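Local coordinates for uncharacterized protein ScGH5_18 (PDB 7LR8) that probably hydrolyses the Manβ1-4GlcNAc linkage of N-glycan core fragments as a family GH5 glycoside hydrolase, and here holds that disaccharide in an engineered variant, at residues F209-S214 and P371-C376; A219-H224 and E251-W256; H29-D34 and W59-P64. The protein carries 1 engineered substitution. All blocks are in the same frame, centred on the assembly; numbering follows the deposited sequence.

Contact 1 of 3, residues F209-S214 and P371-C376; sequences FTPAHS and PARSVC
Arg373 reaches from the 371-376 loop to the start of helix 211-216 and gives its NH1 to the backbone carbonyl of Phe209, with NH1 3.0 Å from Phe209 O. The bond is bent, 139° at the hydrogen, and the oxygen stands somewhat out of the guanidinium plane. The tight part of the contact is this buried guanidinium: Pro211 CD lies over one face, 4.1 Å from Arg373 CZ, and Thr210 CG2 comes obliquely to within 3.9 Å of Arg373 NH2. A turn at chi3 (87°) in an otherwise stretched chain swings the charged group under the proline ring. On the loose side, the loop leading into Arg373, through exposed Pro371 and partly exposed Ala372, stands off from the helix start. The carbonyls of Gln369, Ala370 and His207 also accept from Arg373, so the buried cation is held by several backbone oxygens. Thr210 meanwhile turns its hydroxyl to the helix, where OG1 accepts from His213 N at 3.1 Å. The arrangement is an N-cap threonine followed by proline at a helix start, with an arginine tying the segment after strand 358-362 to the helix that precedes strand 221-225 of the (β/α)8 barrel.

Contact 2 of 3, residues A219-H224 and E251-W256; sequences AVTAVH and ELAKAW
Ala253 of helix 240-253 meets Thr221 and Val223 of strand 221-225 through methyl groups. In this apolar part Ala253 CB is the shared element: it lies 3.7 Å from Thr221 CG2 and 4.0 Å from Val223 CG1. The two strand residues are separated by Ala222, whose side chain points away from the helix, so that both branched residues face it. With Thr221 CG2 anti to the backbone N (OG1 at chi1 -54°), the methyl is the branch offered to the alanine, and the small CB lets the backbones come close, with the CA atoms of Thr221 and Ala253 7.1 Å apart.

The polar part runs through water. One molecule lies 2.6 Å from Thr221 OG1 and donates to Ala253 O at 2.8 Å, bridging strand and helix. Thr221 OG1 also accepts from Arg262 NE, a direct bond beside the bridge.

A charged pair lies within the 251-256 segment itself: Lys254 NZ and Glu251 OE2 form a salt bridge of 2.8 Å, meeting the carboxylate on its syn side, and Lys254 NZ has a second partner in Pro296 O.

Strand and helix are therefore joined by methyl packing alongside a single water, while the hydroxyl of the buried threonine and the carbonyl of Ala253 both find polar partners in an otherwise apolar interface.

Contact 3 of 3, residues H29-D34 and W59-P64; sequences HWLDFD and WPVFQP
Phe62 drives the edge of its ring into the face of the Trp30 indole, a T-shaped pair in which the planes stand at 89° and the centroid of the Trp30 six-membered ring lies 4.9 Å from that of Phe62. Phe62 CE1 leads, 3.6 Å from Trp30 CD2, so it sits over the junction of the two indole rings, while CZ spreads over the six-membered ring. Both aromatic side chains leave their backbones with CG anti to the carbonyl carbon (chi1 -58° in Trp30). The CB of Phe62 does not aim at the 29-34 segment; the length of the side chain brings its end across to the indole. On the opposite face of Trp30 lies the imidazole of His29, with NE2 over the centre of the indole, so the ring is sandwiched between the histidine and the phenylalanine. Its rotation is further fixed by a hydrogen bond from Trp30 NE1 to Phe56 O.

Beside the aromatic pair, Val61 holds CG1 anti to the backbone N (chi1 173°) and presents both methyls. Val61 CG1 lies 4.1 Å from Trp30 CB, and Leu31 CD2 rests against both valine methyls, 4.0 Å from Val61 CG2. Leu31, like Phe62, approaches with its end rather than with its CB.

Leu31 and Asp32 also meet Leu31 and, by a salt bridge, Arg70 of the second subunit, and Pro64 packs on its His28. Within the chain, the loop between strand 15-19 and helix 35-46 is backed by helix 71-86, with Gln76 and Leu80 against Trp30 and Ala73 against Phe62, while Tyr131 of helix 122-139 also touches Phe62.

How the contacts relate
Contact 3 comes first along the chain, joining the loop after strand 15-19 to helix 59-62 after strand 52-55. Contact 2 follows, nested within the loop that contact 1 closes. These two are neighbours, with centres 11 Å apart: helix 211-216 of contact 1 leads into strand 221-225 of contact 2, and Pro211 CB packs 3.3 Å from Trp256 CE2. Contact 3 lies about 34 Å from contact 1 and 31 Å from contact 2, between centres. Contact 1 thus ties the segment after strand 358-362 to the barrel, contact 2 lies within the barrel, its 251-256 segment also touching strand 397-400, and contact 3 serves the early barrel elements and the subunit interface.

Contact 1 of 3, residues F209-S214 and P371-C376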
loop_
_atom_site.group_PDB
_atom_site.type_symbol
_atom_site.label_atom_id
_atom_site.label_comp_id
_atom_site.label_asym_id
_atom_site.label_seq_id
_atom_site.Cartn_x
_atom_site.Cartn_y
_atom_site.Cartn_z
ATOM N N PHE B 209 -9.114 20.495 8.908
ATOM C CA PHE B 209 -8.348 21.445 8.120
ATOM C C PHE B 209 -9.268 22.605 7.787
ATOM O O PHE B 209 -10.374 22.394 7.280
ATOM C CB PHE B 209 -7.790 20.779 6.860
ATOM C CG PHE B 209 -6.587 19.897 7.124
ATOM C CD1 PHE B 209 -6.743 18.606 7.618
ATOM C CD2 PHE B 209 -5.304 20.356 6.854
ATOM C CE1 PHE B 209 -5.627 17.790 7.857
ATOM C CE2 PHE B 209 -4.185 19.554 7.089
ATOM C CZ PHE B 209 -4.346 18.266 7.596
ATOM N N THR B 210 -8.842 23.818 8.128
ATOM C CA THR B 210 -9.739 24.964 8.136
ATOM C C THR B 210 -9.425 25.940 7.008
ATOM O O THR B 210 -8.356 25.878 6.388
ATOM C CB THR B 210 -9.648 25.707 9.475
ATOM O OG1 THR B 210 -8.351 26.310 9.600
ATOM C CG2 THR B 210 -9.887 24.747 10.649
ATOM N N PRO B 211 -10.348 26.861 6.708
ATOM C CA PRO B 211 -9.998 27.941 5.770
ATOM C C PRO B 211 -8.804 28.751 6.237
ATOM O O PRO B 211 -7.974 29.170 5.422
ATOM C CB PRO B 211 -11.272 28.792 5.724
ATOM C CG PRO B 211 -12.382 27.857 6.141
ATOM C CD PRO B 211 -11.756 26.933 7.145
ATOM N N ALA B 212 -8.690 28.981 7.541
ATOM C CA ALA B 212 -7.544 29.720 8.058
ATOM C C ALA B 212 -6.231 28.996 7.760
ATOM O O ALA B 212 -5.233 29.639 7.408
ATOM C CB ALA B 212 -7.710 29.950 9.558
ATOM N N HIS B 213 -6.206 27.661 7.899
ATOM C CA HIS B 213 -4.987 26.917 7.574
ATOM C C HIS B 213 -4.585 27.139 6.121
ATOM O O HIS B 213 -3.401 27.340 5.819
ATOM C CB HIS B 213 -5.167 25.414 7.807
ATOM C CG HIS B 213 -5.417 25.010 9.229
ATOM N ND1 HIS B 213 -6.172 23.902 9.549
ATOM C CD2 HIS B 213 -4.976 25.516 10.406
ATOM C CE1 HIS B 213 -6.213 23.760 10.860
ATOM N NE2 HIS B 213 -5.493 24.724 11.405
ATOM N N SER B 214 -5.555 27.076 5.203
ATOM C CA SER B 214 -5.241 27.188 3.781
ATOM C C SER B 214 -4.749 28.587 3.419
ATOM O O SER B 214 -3.856 28.743 2.577
ATOM C CB SER B 214 -6.471 26.828 2.946
ATOM O OG SER B 214 -6.684 25.422 2.949
ATOM N N PRO B 371 -16.726 26.677 12.455
ATOM C CA PRO B 371 -17.714 25.619 12.738
ATOM C C PRO B 371 -18.992 25.697 11.902
ATOM O O PRO B 371 -19.783 24.745 11.934
ATOM C CB PRO B 371 -18.028 25.830 14.221
ATOM C CG PRO B 371 -17.798 27.294 14.423
ATOM C CD PRO B 371 -16.610 27.630 13.574
ATOM N N ALA B 372 -19.232 26.786 11.170
ATOM C CA ALA B 372 -20.441 26.898 10.360
ATOM C C ALA B 372 -20.103 27.201 8.907
ATOM O O ALA B 372 -20.854 27.897 8.217
ATOM C CB ALA B 372 -21.385 27.958 10.928
ATOM N N ARG B 373 -18.981 26.672 8.420
ATOM C CA ARG B 373 -18.532 26.985 7.071
ATOM C C ARG B 373 -19.430 26.395 5.998
ATOM O O ARG B 373 -19.304 26.790 4.831
ATOM C CB ARG B 373 -17.098 26.496 6.870
ATOM C CG ARG B 373 -16.943 24.984 6.798
ATOM C CD ARG B 373 -15.464 24.601 6.808
ATOM N NE ARG B 373 -14.941 24.457 8.162
ATOM C CZ ARG B 373 -13.887 23.721 8.471
ATOM N NH1 ARG B 373 -13.237 23.067 7.521
ATOM N NH2 ARG B 373 -13.494 23.630 9.737
ATOM N N SER B 374 -20.338 25.481 6.353
ATOM C CA SER B 374 -21.206 24.890 5.343
ATOM C C SER B 374 -22.115 25.914 4.665
ATOM O O SER B 374 -22.701 25.595 3.626
ATOM C CB SER B 374 -22.049 23.765 5.959
ATOM O OG SER B 374 -22.817 24.229 7.052
ATOM N N VAL B 375 -22.240 27.130 5.206
ATOM C CA VAL B 375 -22.953 28.177 4.481
ATOM C C VAL B 375 -22.235 28.519 3.186
ATOM O O VAL B 375 -22.830 29.117 2.280
ATOM C CB VAL B 375 -23.127 29.438 5.354
ATOM C CG1 VAL B 375 -23.981 29.124 6.581
ATOM C CG2 VAL B 375 -21.769 30.031 5.744
ATOM N N CYS B 376 -20.964 28.147 3.073
ATOM C CA CYS B 376 -20.174 28.380 1.875
ATOM C C CYS B 376 -20.321 27.269 0.849
ATOM O O CYS B 376 -19.897 27.454 -0.299
ATOM C CB CYS B 376 -18.695 28.531 2.239
ATOM S SG CYS B 376 -18.344 29.923 3.336
#

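Contact 2 of 3, residues A219-H224 and E251-W256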
loop_
_atom_site.group_PDB
_atom_site.type_symbol
_atom_site.label_atom_id
_atom_site.label_comp_id
_atom_site.label_asym_id
_atom_site.label_seq_id
_atom_site.Cartn_x
_atom_site.Cartn_y
_atom_site.Cartn_z
ATOM N N ALA B 219 2.836 29.436 1.379
ATOM C CA ALA B 219 3.168 30.666 0.655
ATOM C C ALA B 219 1.981 31.274 -0.094
ATOM O O ALA B 219 1.905 32.502 -0.233
ATOM C CB ALA B 219 4.298 30.389 -0.337
ATOM N N VAL B 220 1.091 30.444 -0.626
ATOM C CA VAL B 220 -0.078 30.898 -1.377
ATOM C C VAL B 220 -1.228 29.980 -0.991
ATOM O O VAL B 220 -1.021 28.886 -0.466
ATOM C CB VAL B 220 0.152 30.878 -2.912
ATOM C CG1 VAL B 220 1.363 31.733 -3.302
ATOM C CG2 VAL B 220 0.328 29.454 -3.418
ATOM N N THR B 221 -2.458 30.435 -1.240
ATOM C CA THR B 221 -3.622 29.590 -0.984
ATOM C C THR B 221 -3.900 28.738 -2.213
ATOM O O THR B 221 -4.015 29.268 -3.324
ATOM C CB THR B 221 -4.859 30.428 -0.657
ATOM O OG1 THR B 221 -4.566 31.327 0.413
ATOM C CG2 THR B 221 -6.023 29.531 -0.261
ATOM N N ALA B 222 -4.018 27.427 -2.024
ATOM C CA ALA B 222 -4.349 26.531 -3.121
ATOM C C ALA B 222 -5.807 26.114 -3.007
ATOM O O ALA B 222 -6.257 25.719 -1.928
ATOM C CB ALA B 222 -3.438 25.305 -3.123
ATOM N N VAL B 223 -6.546 26.227 -4.105
ATOM C CA VAL B 223 -7.918 25.731 -4.166
ATOM C C VAL B 223 -8.031 24.745 -5.320
ATOM O O VAL B 223 -7.370 24.884 -6.360
ATOM C CB VAL B 223 -8.953 26.869 -4.323
ATOM C CG1 VAL B 223 -8.974 27.741 -3.065
ATOM C CG2 VAL B 223 -8.653 27.702 -5.552
ATOM N N HIS B 224 -8.877 23.731 -5.117
ATOM C CA HIS B 224 -9.151 22.691 -6.102
ATOM C C HIS B 224 -10.649 22.715 -6.387
ATOM O O HIS B 224 -11.447 22.418 -5.490
ATOM C CB HIS B 224 -8.745 21.311 -5.575
ATOM C CG HIS B 224 -7.289 21.175 -5.240
ATOM N ND1 HIS B 224 -6.820 20.190 -4.395
ATOM C CD2 HIS B 224 -6.201 21.877 -5.641
ATOM C CE1 HIS B 224 -5.506 20.290 -4.291
ATOM N NE2 HIS B 224 -5.106 21.311 -5.029
ATOM N N GLU B 251 -12.193 33.714 -4.793
ATOM C CA GLU B 251 -12.566 34.901 -4.031
ATOM C C GLU B 251 -12.938 34.550 -2.594
ATOM O O GLU B 251 -12.738 35.368 -1.690
ATOM C CB GLU B 251 -13.713 35.640 -4.725
ATOM C CG GLU B 251 -13.304 36.243 -6.057
ATOM C CD GLU B 251 -12.120 37.173 -5.919
ATOM O OE1 GLU B 251 -12.161 38.047 -5.025
ATOM O OE2 GLU B 251 -11.153 37.032 -6.707
ATOM N N LEU B 252 -13.481 33.351 -2.369
ATOM C CA LEU B 252 -13.796 32.927 -1.011
ATOM C C LEU B 252 -12.529 32.782 -0.183
ATOM O O LEU B 252 -12.476 33.225 0.971
ATOM C CB LEU B 252 -14.560 31.601 -1.039
ATOM C CG LEU B 252 -14.928 30.968 0.306
ATOM C CD1 LEU B 252 -15.876 31.880 1.062
ATOM C CD2 LEU B 252 -15.555 29.598 0.101
ATOM N N ALA B 253 -11.499 32.165 -0.767
ATOM C CA ALA B 253 -10.268 31.889 -0.032
ATOM C C ALA B 253 -9.606 33.175 0.449
ATOM O O ALA B 253 -8.923 33.178 1.482
ATOM C CB ALA B 253 -9.312 31.084 -0.914
ATOM N N LYS B 254 -9.822 34.277 -0.267
ATOM C CA LYS B 254 -9.247 35.558 0.108
ATOM C C LYS B 254 -9.763 36.074 1.447
ATOM O O LYS B 254 -9.067 36.865 2.094
ATOM C CB LYS B 254 -9.526 36.589 -0.988
ATOM C CG LYS B 254 -8.784 36.301 -2.290
ATOM C CD LYS B 254 -9.125 37.297 -3.380
ATOM C CE LYS B 254 -8.314 36.995 -4.636
ATOM N NZ LYS B 254 -8.674 37.899 -5.745
ATOM N N ALA B 255 -10.963 35.664 1.877
ATOM C CA ALA B 255 -11.518 36.237 3.102
ATOM C C ALA B 255 -10.625 35.982 4.310
ATOM O O ALA B 255 -10.588 36.808 5.229
ATOM C CB ALA B 255 -12.920 35.688 3.364
ATOM N N TRP B 256 -9.903 34.862 4.322
ATOM C CA TRP B 256 -9.120 34.437 5.477
ATOM C C TRP B 256 -7.655 34.844 5.402
ATOM O O TRP B 256 -6.905 34.574 6.346
ATOM C CB TRP B 256 -9.211 32.912 5.652
ATOM C CG TRP B 256 -10.516 32.446 6.227
ATOM C CD1 TRP B 256 -10.816 32.260 7.546
ATOM C CD2 TRP B 256 -11.702 32.111 5.494
ATOM N NE1 TRP B 256 -12.116 31.832 7.681
ATOM C CE2 TRP B 256 -12.684 31.742 6.434
ATOM C CE3 TRP B 256 -12.032 32.101 4.131
ATOM C CZ2 TRP B 256 -13.969 31.346 6.058
ATOM C CZ3 TRP B 256 -13.311 31.710 3.758
ATOM C CH2 TRP B 256 -14.262 31.337 4.719
HETATM O O HOH W 1 -6.206 33.333 0.662
#

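Contact 3 of 3, residues H29-D34 and W59-P64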
loop_
_atom_site.group_PDB
_atom_site.type_symbol
_atom_site.label_atom_id
_atom_site.label_comp_id
_atom_site.label_asym_id
_atom_site.label_seq_id
_atom_site.Cartn_x
_atom_site.Cartn_y
_atom_site.Cartn_z
ATOM N N HIS B 29 3.957 4.890 -13.180
ATOM C CA HIS B 29 5.128 4.936 -14.047
ATOM C C HIS B 29 6.436 4.979 -13.255
ATOM O O HIS B 29 7.488 4.645 -13.808
ATOM C CB HIS B 29 5.041 6.127 -15.009
ATOM C CG HIS B 29 5.405 7.441 -14.393
ATOM N ND1 HIS B 29 6.280 8.317 -14.996
ATOM C CD2 HIS B 29 5.003 8.039 -13.246
ATOM C CE1 HIS B 29 6.414 9.392 -14.238
ATOM N NE2 HIS B 29 5.647 9.251 -13.173
ATOM N N TRP B 30 6.402 5.337 -11.971
ATOM C CA TRP B 30 7.631 5.256 -11.182
ATOM C C TRP B 30 8.177 3.836 -11.108
ATOM O O TRP B 30 9.380 3.658 -10.863
ATOM C CB TRP B 30 7.404 5.784 -9.775
ATOM C CG TRP B 30 6.923 7.194 -9.721
ATOM C CD1 TRP B 30 5.688 7.615 -9.319
ATOM C CD2 TRP B 30 7.659 8.382 -10.080
ATOM N NE1 TRP B 30 5.609 8.983 -9.396
ATOM C CE2 TRP B 30 6.801 9.481 -9.862
ATOM C CE3 TRP B 30 8.959 8.622 -10.546
ATOM C CZ2 TRP B 30 7.194 10.804 -10.103
ATOM C CZ3 TRP B 30 9.350 9.950 -10.798
ATOM C CH2 TRP B 30 8.466 11.017 -10.571
ATOM N N LEU B 31 7.322 2.824 -11.312
ATOM C CA LEU B 31 7.762 1.434 -11.299
ATOM C C LEU B 31 8.348 0.984 -12.626
ATOM O O LEU B 31 8.979 -0.081 -12.676
ATOM C CB LEU B 31 6.595 0.513 -10.920
ATOM C CG LEU B 31 5.911 0.810 -9.585
ATOM C CD1 LEU B 31 4.672 -0.083 -9.429
ATOM C CD2 LEU B 31 6.859 0.597 -8.410
ATOM N N ASP B 32 8.149 1.751 -13.693
ATOM C CA ASP B 32 8.607 1.424 -15.036
ATOM C C ASP B 32 8.985 2.745 -15.695
ATOM O O ASP B 32 8.409 3.165 -16.713
ATOM C CB ASP B 32 7.535 0.680 -15.828
ATOM C CG ASP B 32 7.208 -0.677 -15.227
ATOM O OD1 ASP B 32 8.050 -1.603 -15.335
ATOM O OD2 ASP B 32 6.121 -0.802 -14.630
ATOM N N PHE B 33 9.945 3.427 -15.081
ATOM C CA PHE B 33 10.196 4.816 -15.430
ATOM C C PHE B 33 10.832 4.901 -16.811
ATOM O O PHE B 33 11.905 4.330 -17.053
ATOM C CB PHE B 33 11.073 5.481 -14.376
ATOM C CG PHE B 33 11.185 6.968 -14.552
ATOM C CD1 PHE B 33 10.138 7.804 -14.189
ATOM C CD2 PHE B 33 12.328 7.530 -15.117
ATOM C CE1 PHE B 33 10.234 9.182 -14.367
ATOM C CE2 PHE B 33 12.425 8.900 -15.295
ATOM C CZ PHE B 33 11.373 9.727 -14.913
ATOM N N ASP B 34 10.154 5.601 -17.712
ATOM C CA ASP B 34 10.527 5.726 -19.117
ATOM C C ASP B 34 10.629 7.220 -19.387
ATOM O O ASP B 34 9.604 7.888 -19.560
ATOM C CB ASP B 34 9.486 5.049 -20.017
ATOM C CG ASP B 34 9.869 5.063 -21.494
ATOM O OD1 ASP B 34 10.554 6.001 -21.949
ATOM O OD2 ASP B 34 9.463 4.128 -22.214
ATOM N N TRP B 59 4.134 8.140 -2.689
ATOM C CA TRP B 59 4.862 8.095 -1.418
ATOM C C TRP B 59 5.353 6.699 -1.046
ATOM O O TRP B 59 6.555 6.558 -0.757
ATOM C CB TRP B 59 3.966 8.716 -0.337
ATOM C CG TRP B 59 4.575 8.779 1.056
ATOM C CD1 TRP B 59 5.912 8.881 1.382
ATOM C CD2 TRP B 59 3.859 8.786 2.298
ATOM N NE1 TRP B 59 6.057 8.925 2.755
ATOM C CE2 TRP B 59 4.817 8.853 3.338
ATOM C CE3 TRP B 59 2.504 8.705 2.636
ATOM C CZ2 TRP B 59 4.456 8.878 4.683
ATOM C CZ3 TRP B 59 2.146 8.735 3.973
ATOM C CH2 TRP B 59 3.121 8.806 4.982
ATOM N N PRO B 60 4.532 5.635 -1.063
ATOM C CA PRO B 60 5.079 4.309 -0.697
ATOM C C PRO B 60 6.152 3.809 -1.649
ATOM O O PRO B 60 6.996 3.000 -1.242
ATOM C CB PRO B 60 3.853 3.382 -0.723
ATOM C CG PRO B 60 2.652 4.283 -0.753
ATOM C CD PRO B 60 3.107 5.534 -1.442
ATOM N N VAL B 61 6.143 4.250 -2.912
ATOM C CA VAL B 61 7.212 3.864 -3.823
ATOM C C VAL B 61 8.490 4.639 -3.519
ATOM O O VAL B 61 9.598 4.095 -3.614
ATOM C CB VAL B 61 6.749 4.060 -5.276
ATOM C CG1 VAL B 61 7.903 3.831 -6.254
ATOM C CG2 VAL B 61 5.601 3.121 -5.570
ATOM N N PHE B 62 8.363 5.907 -3.121
ATOM C CA PHE B 62 9.540 6.705 -2.807
ATOM C C PHE B 62 10.103 6.384 -1.424
ATOM O O PHE B 62 11.322 6.442 -1.227
ATOM C CB PHE B 62 9.205 8.195 -2.900
ATOM C CG PHE B 62 9.262 8.744 -4.294
ATOM C CD1 PHE B 62 8.469 8.214 -5.304
ATOM C CD2 PHE B 62 10.123 9.787 -4.598
ATOM C CE1 PHE B 62 8.534 8.740 -6.599
ATOM C CE2 PHE B 62 10.179 10.311 -5.877
ATOM C CZ PHE B 62 9.389 9.778 -6.875
ATOM N N GLN B 63 9.250 6.030 -0.466
ATOM C CA GLN B 63 9.667 5.785 0.917
ATOM C C GLN B 63 9.049 4.471 1.398
ATOM O O GLN B 63 8.141 4.470 2.235
ATOM C CB GLN B 63 9.261 6.956 1.814
ATOM C CG GLN B 63 9.923 6.946 3.204
ATOM C CD GLN B 63 9.605 8.196 4.007
ATOM O OE1 GLN B 63 8.620 8.883 3.738
ATOM N NE2 GLN B 63 10.442 8.501 4.995
ATOM N N PRO B 64 9.531 3.334 0.888
ATOM C CA PRO B 64 8.871 2.048 1.186
ATOM C C PRO B 64 9.072 1.585 2.610
ATOM O O PRO B 64 8.327 0.708 3.065
ATOM C CB PRO B 64 9.529 1.077 0.199
ATOM C CG PRO B 64 10.899 1.704 -0.045
ATOM C CD PRO B 64 10.607 3.180 -0.102
#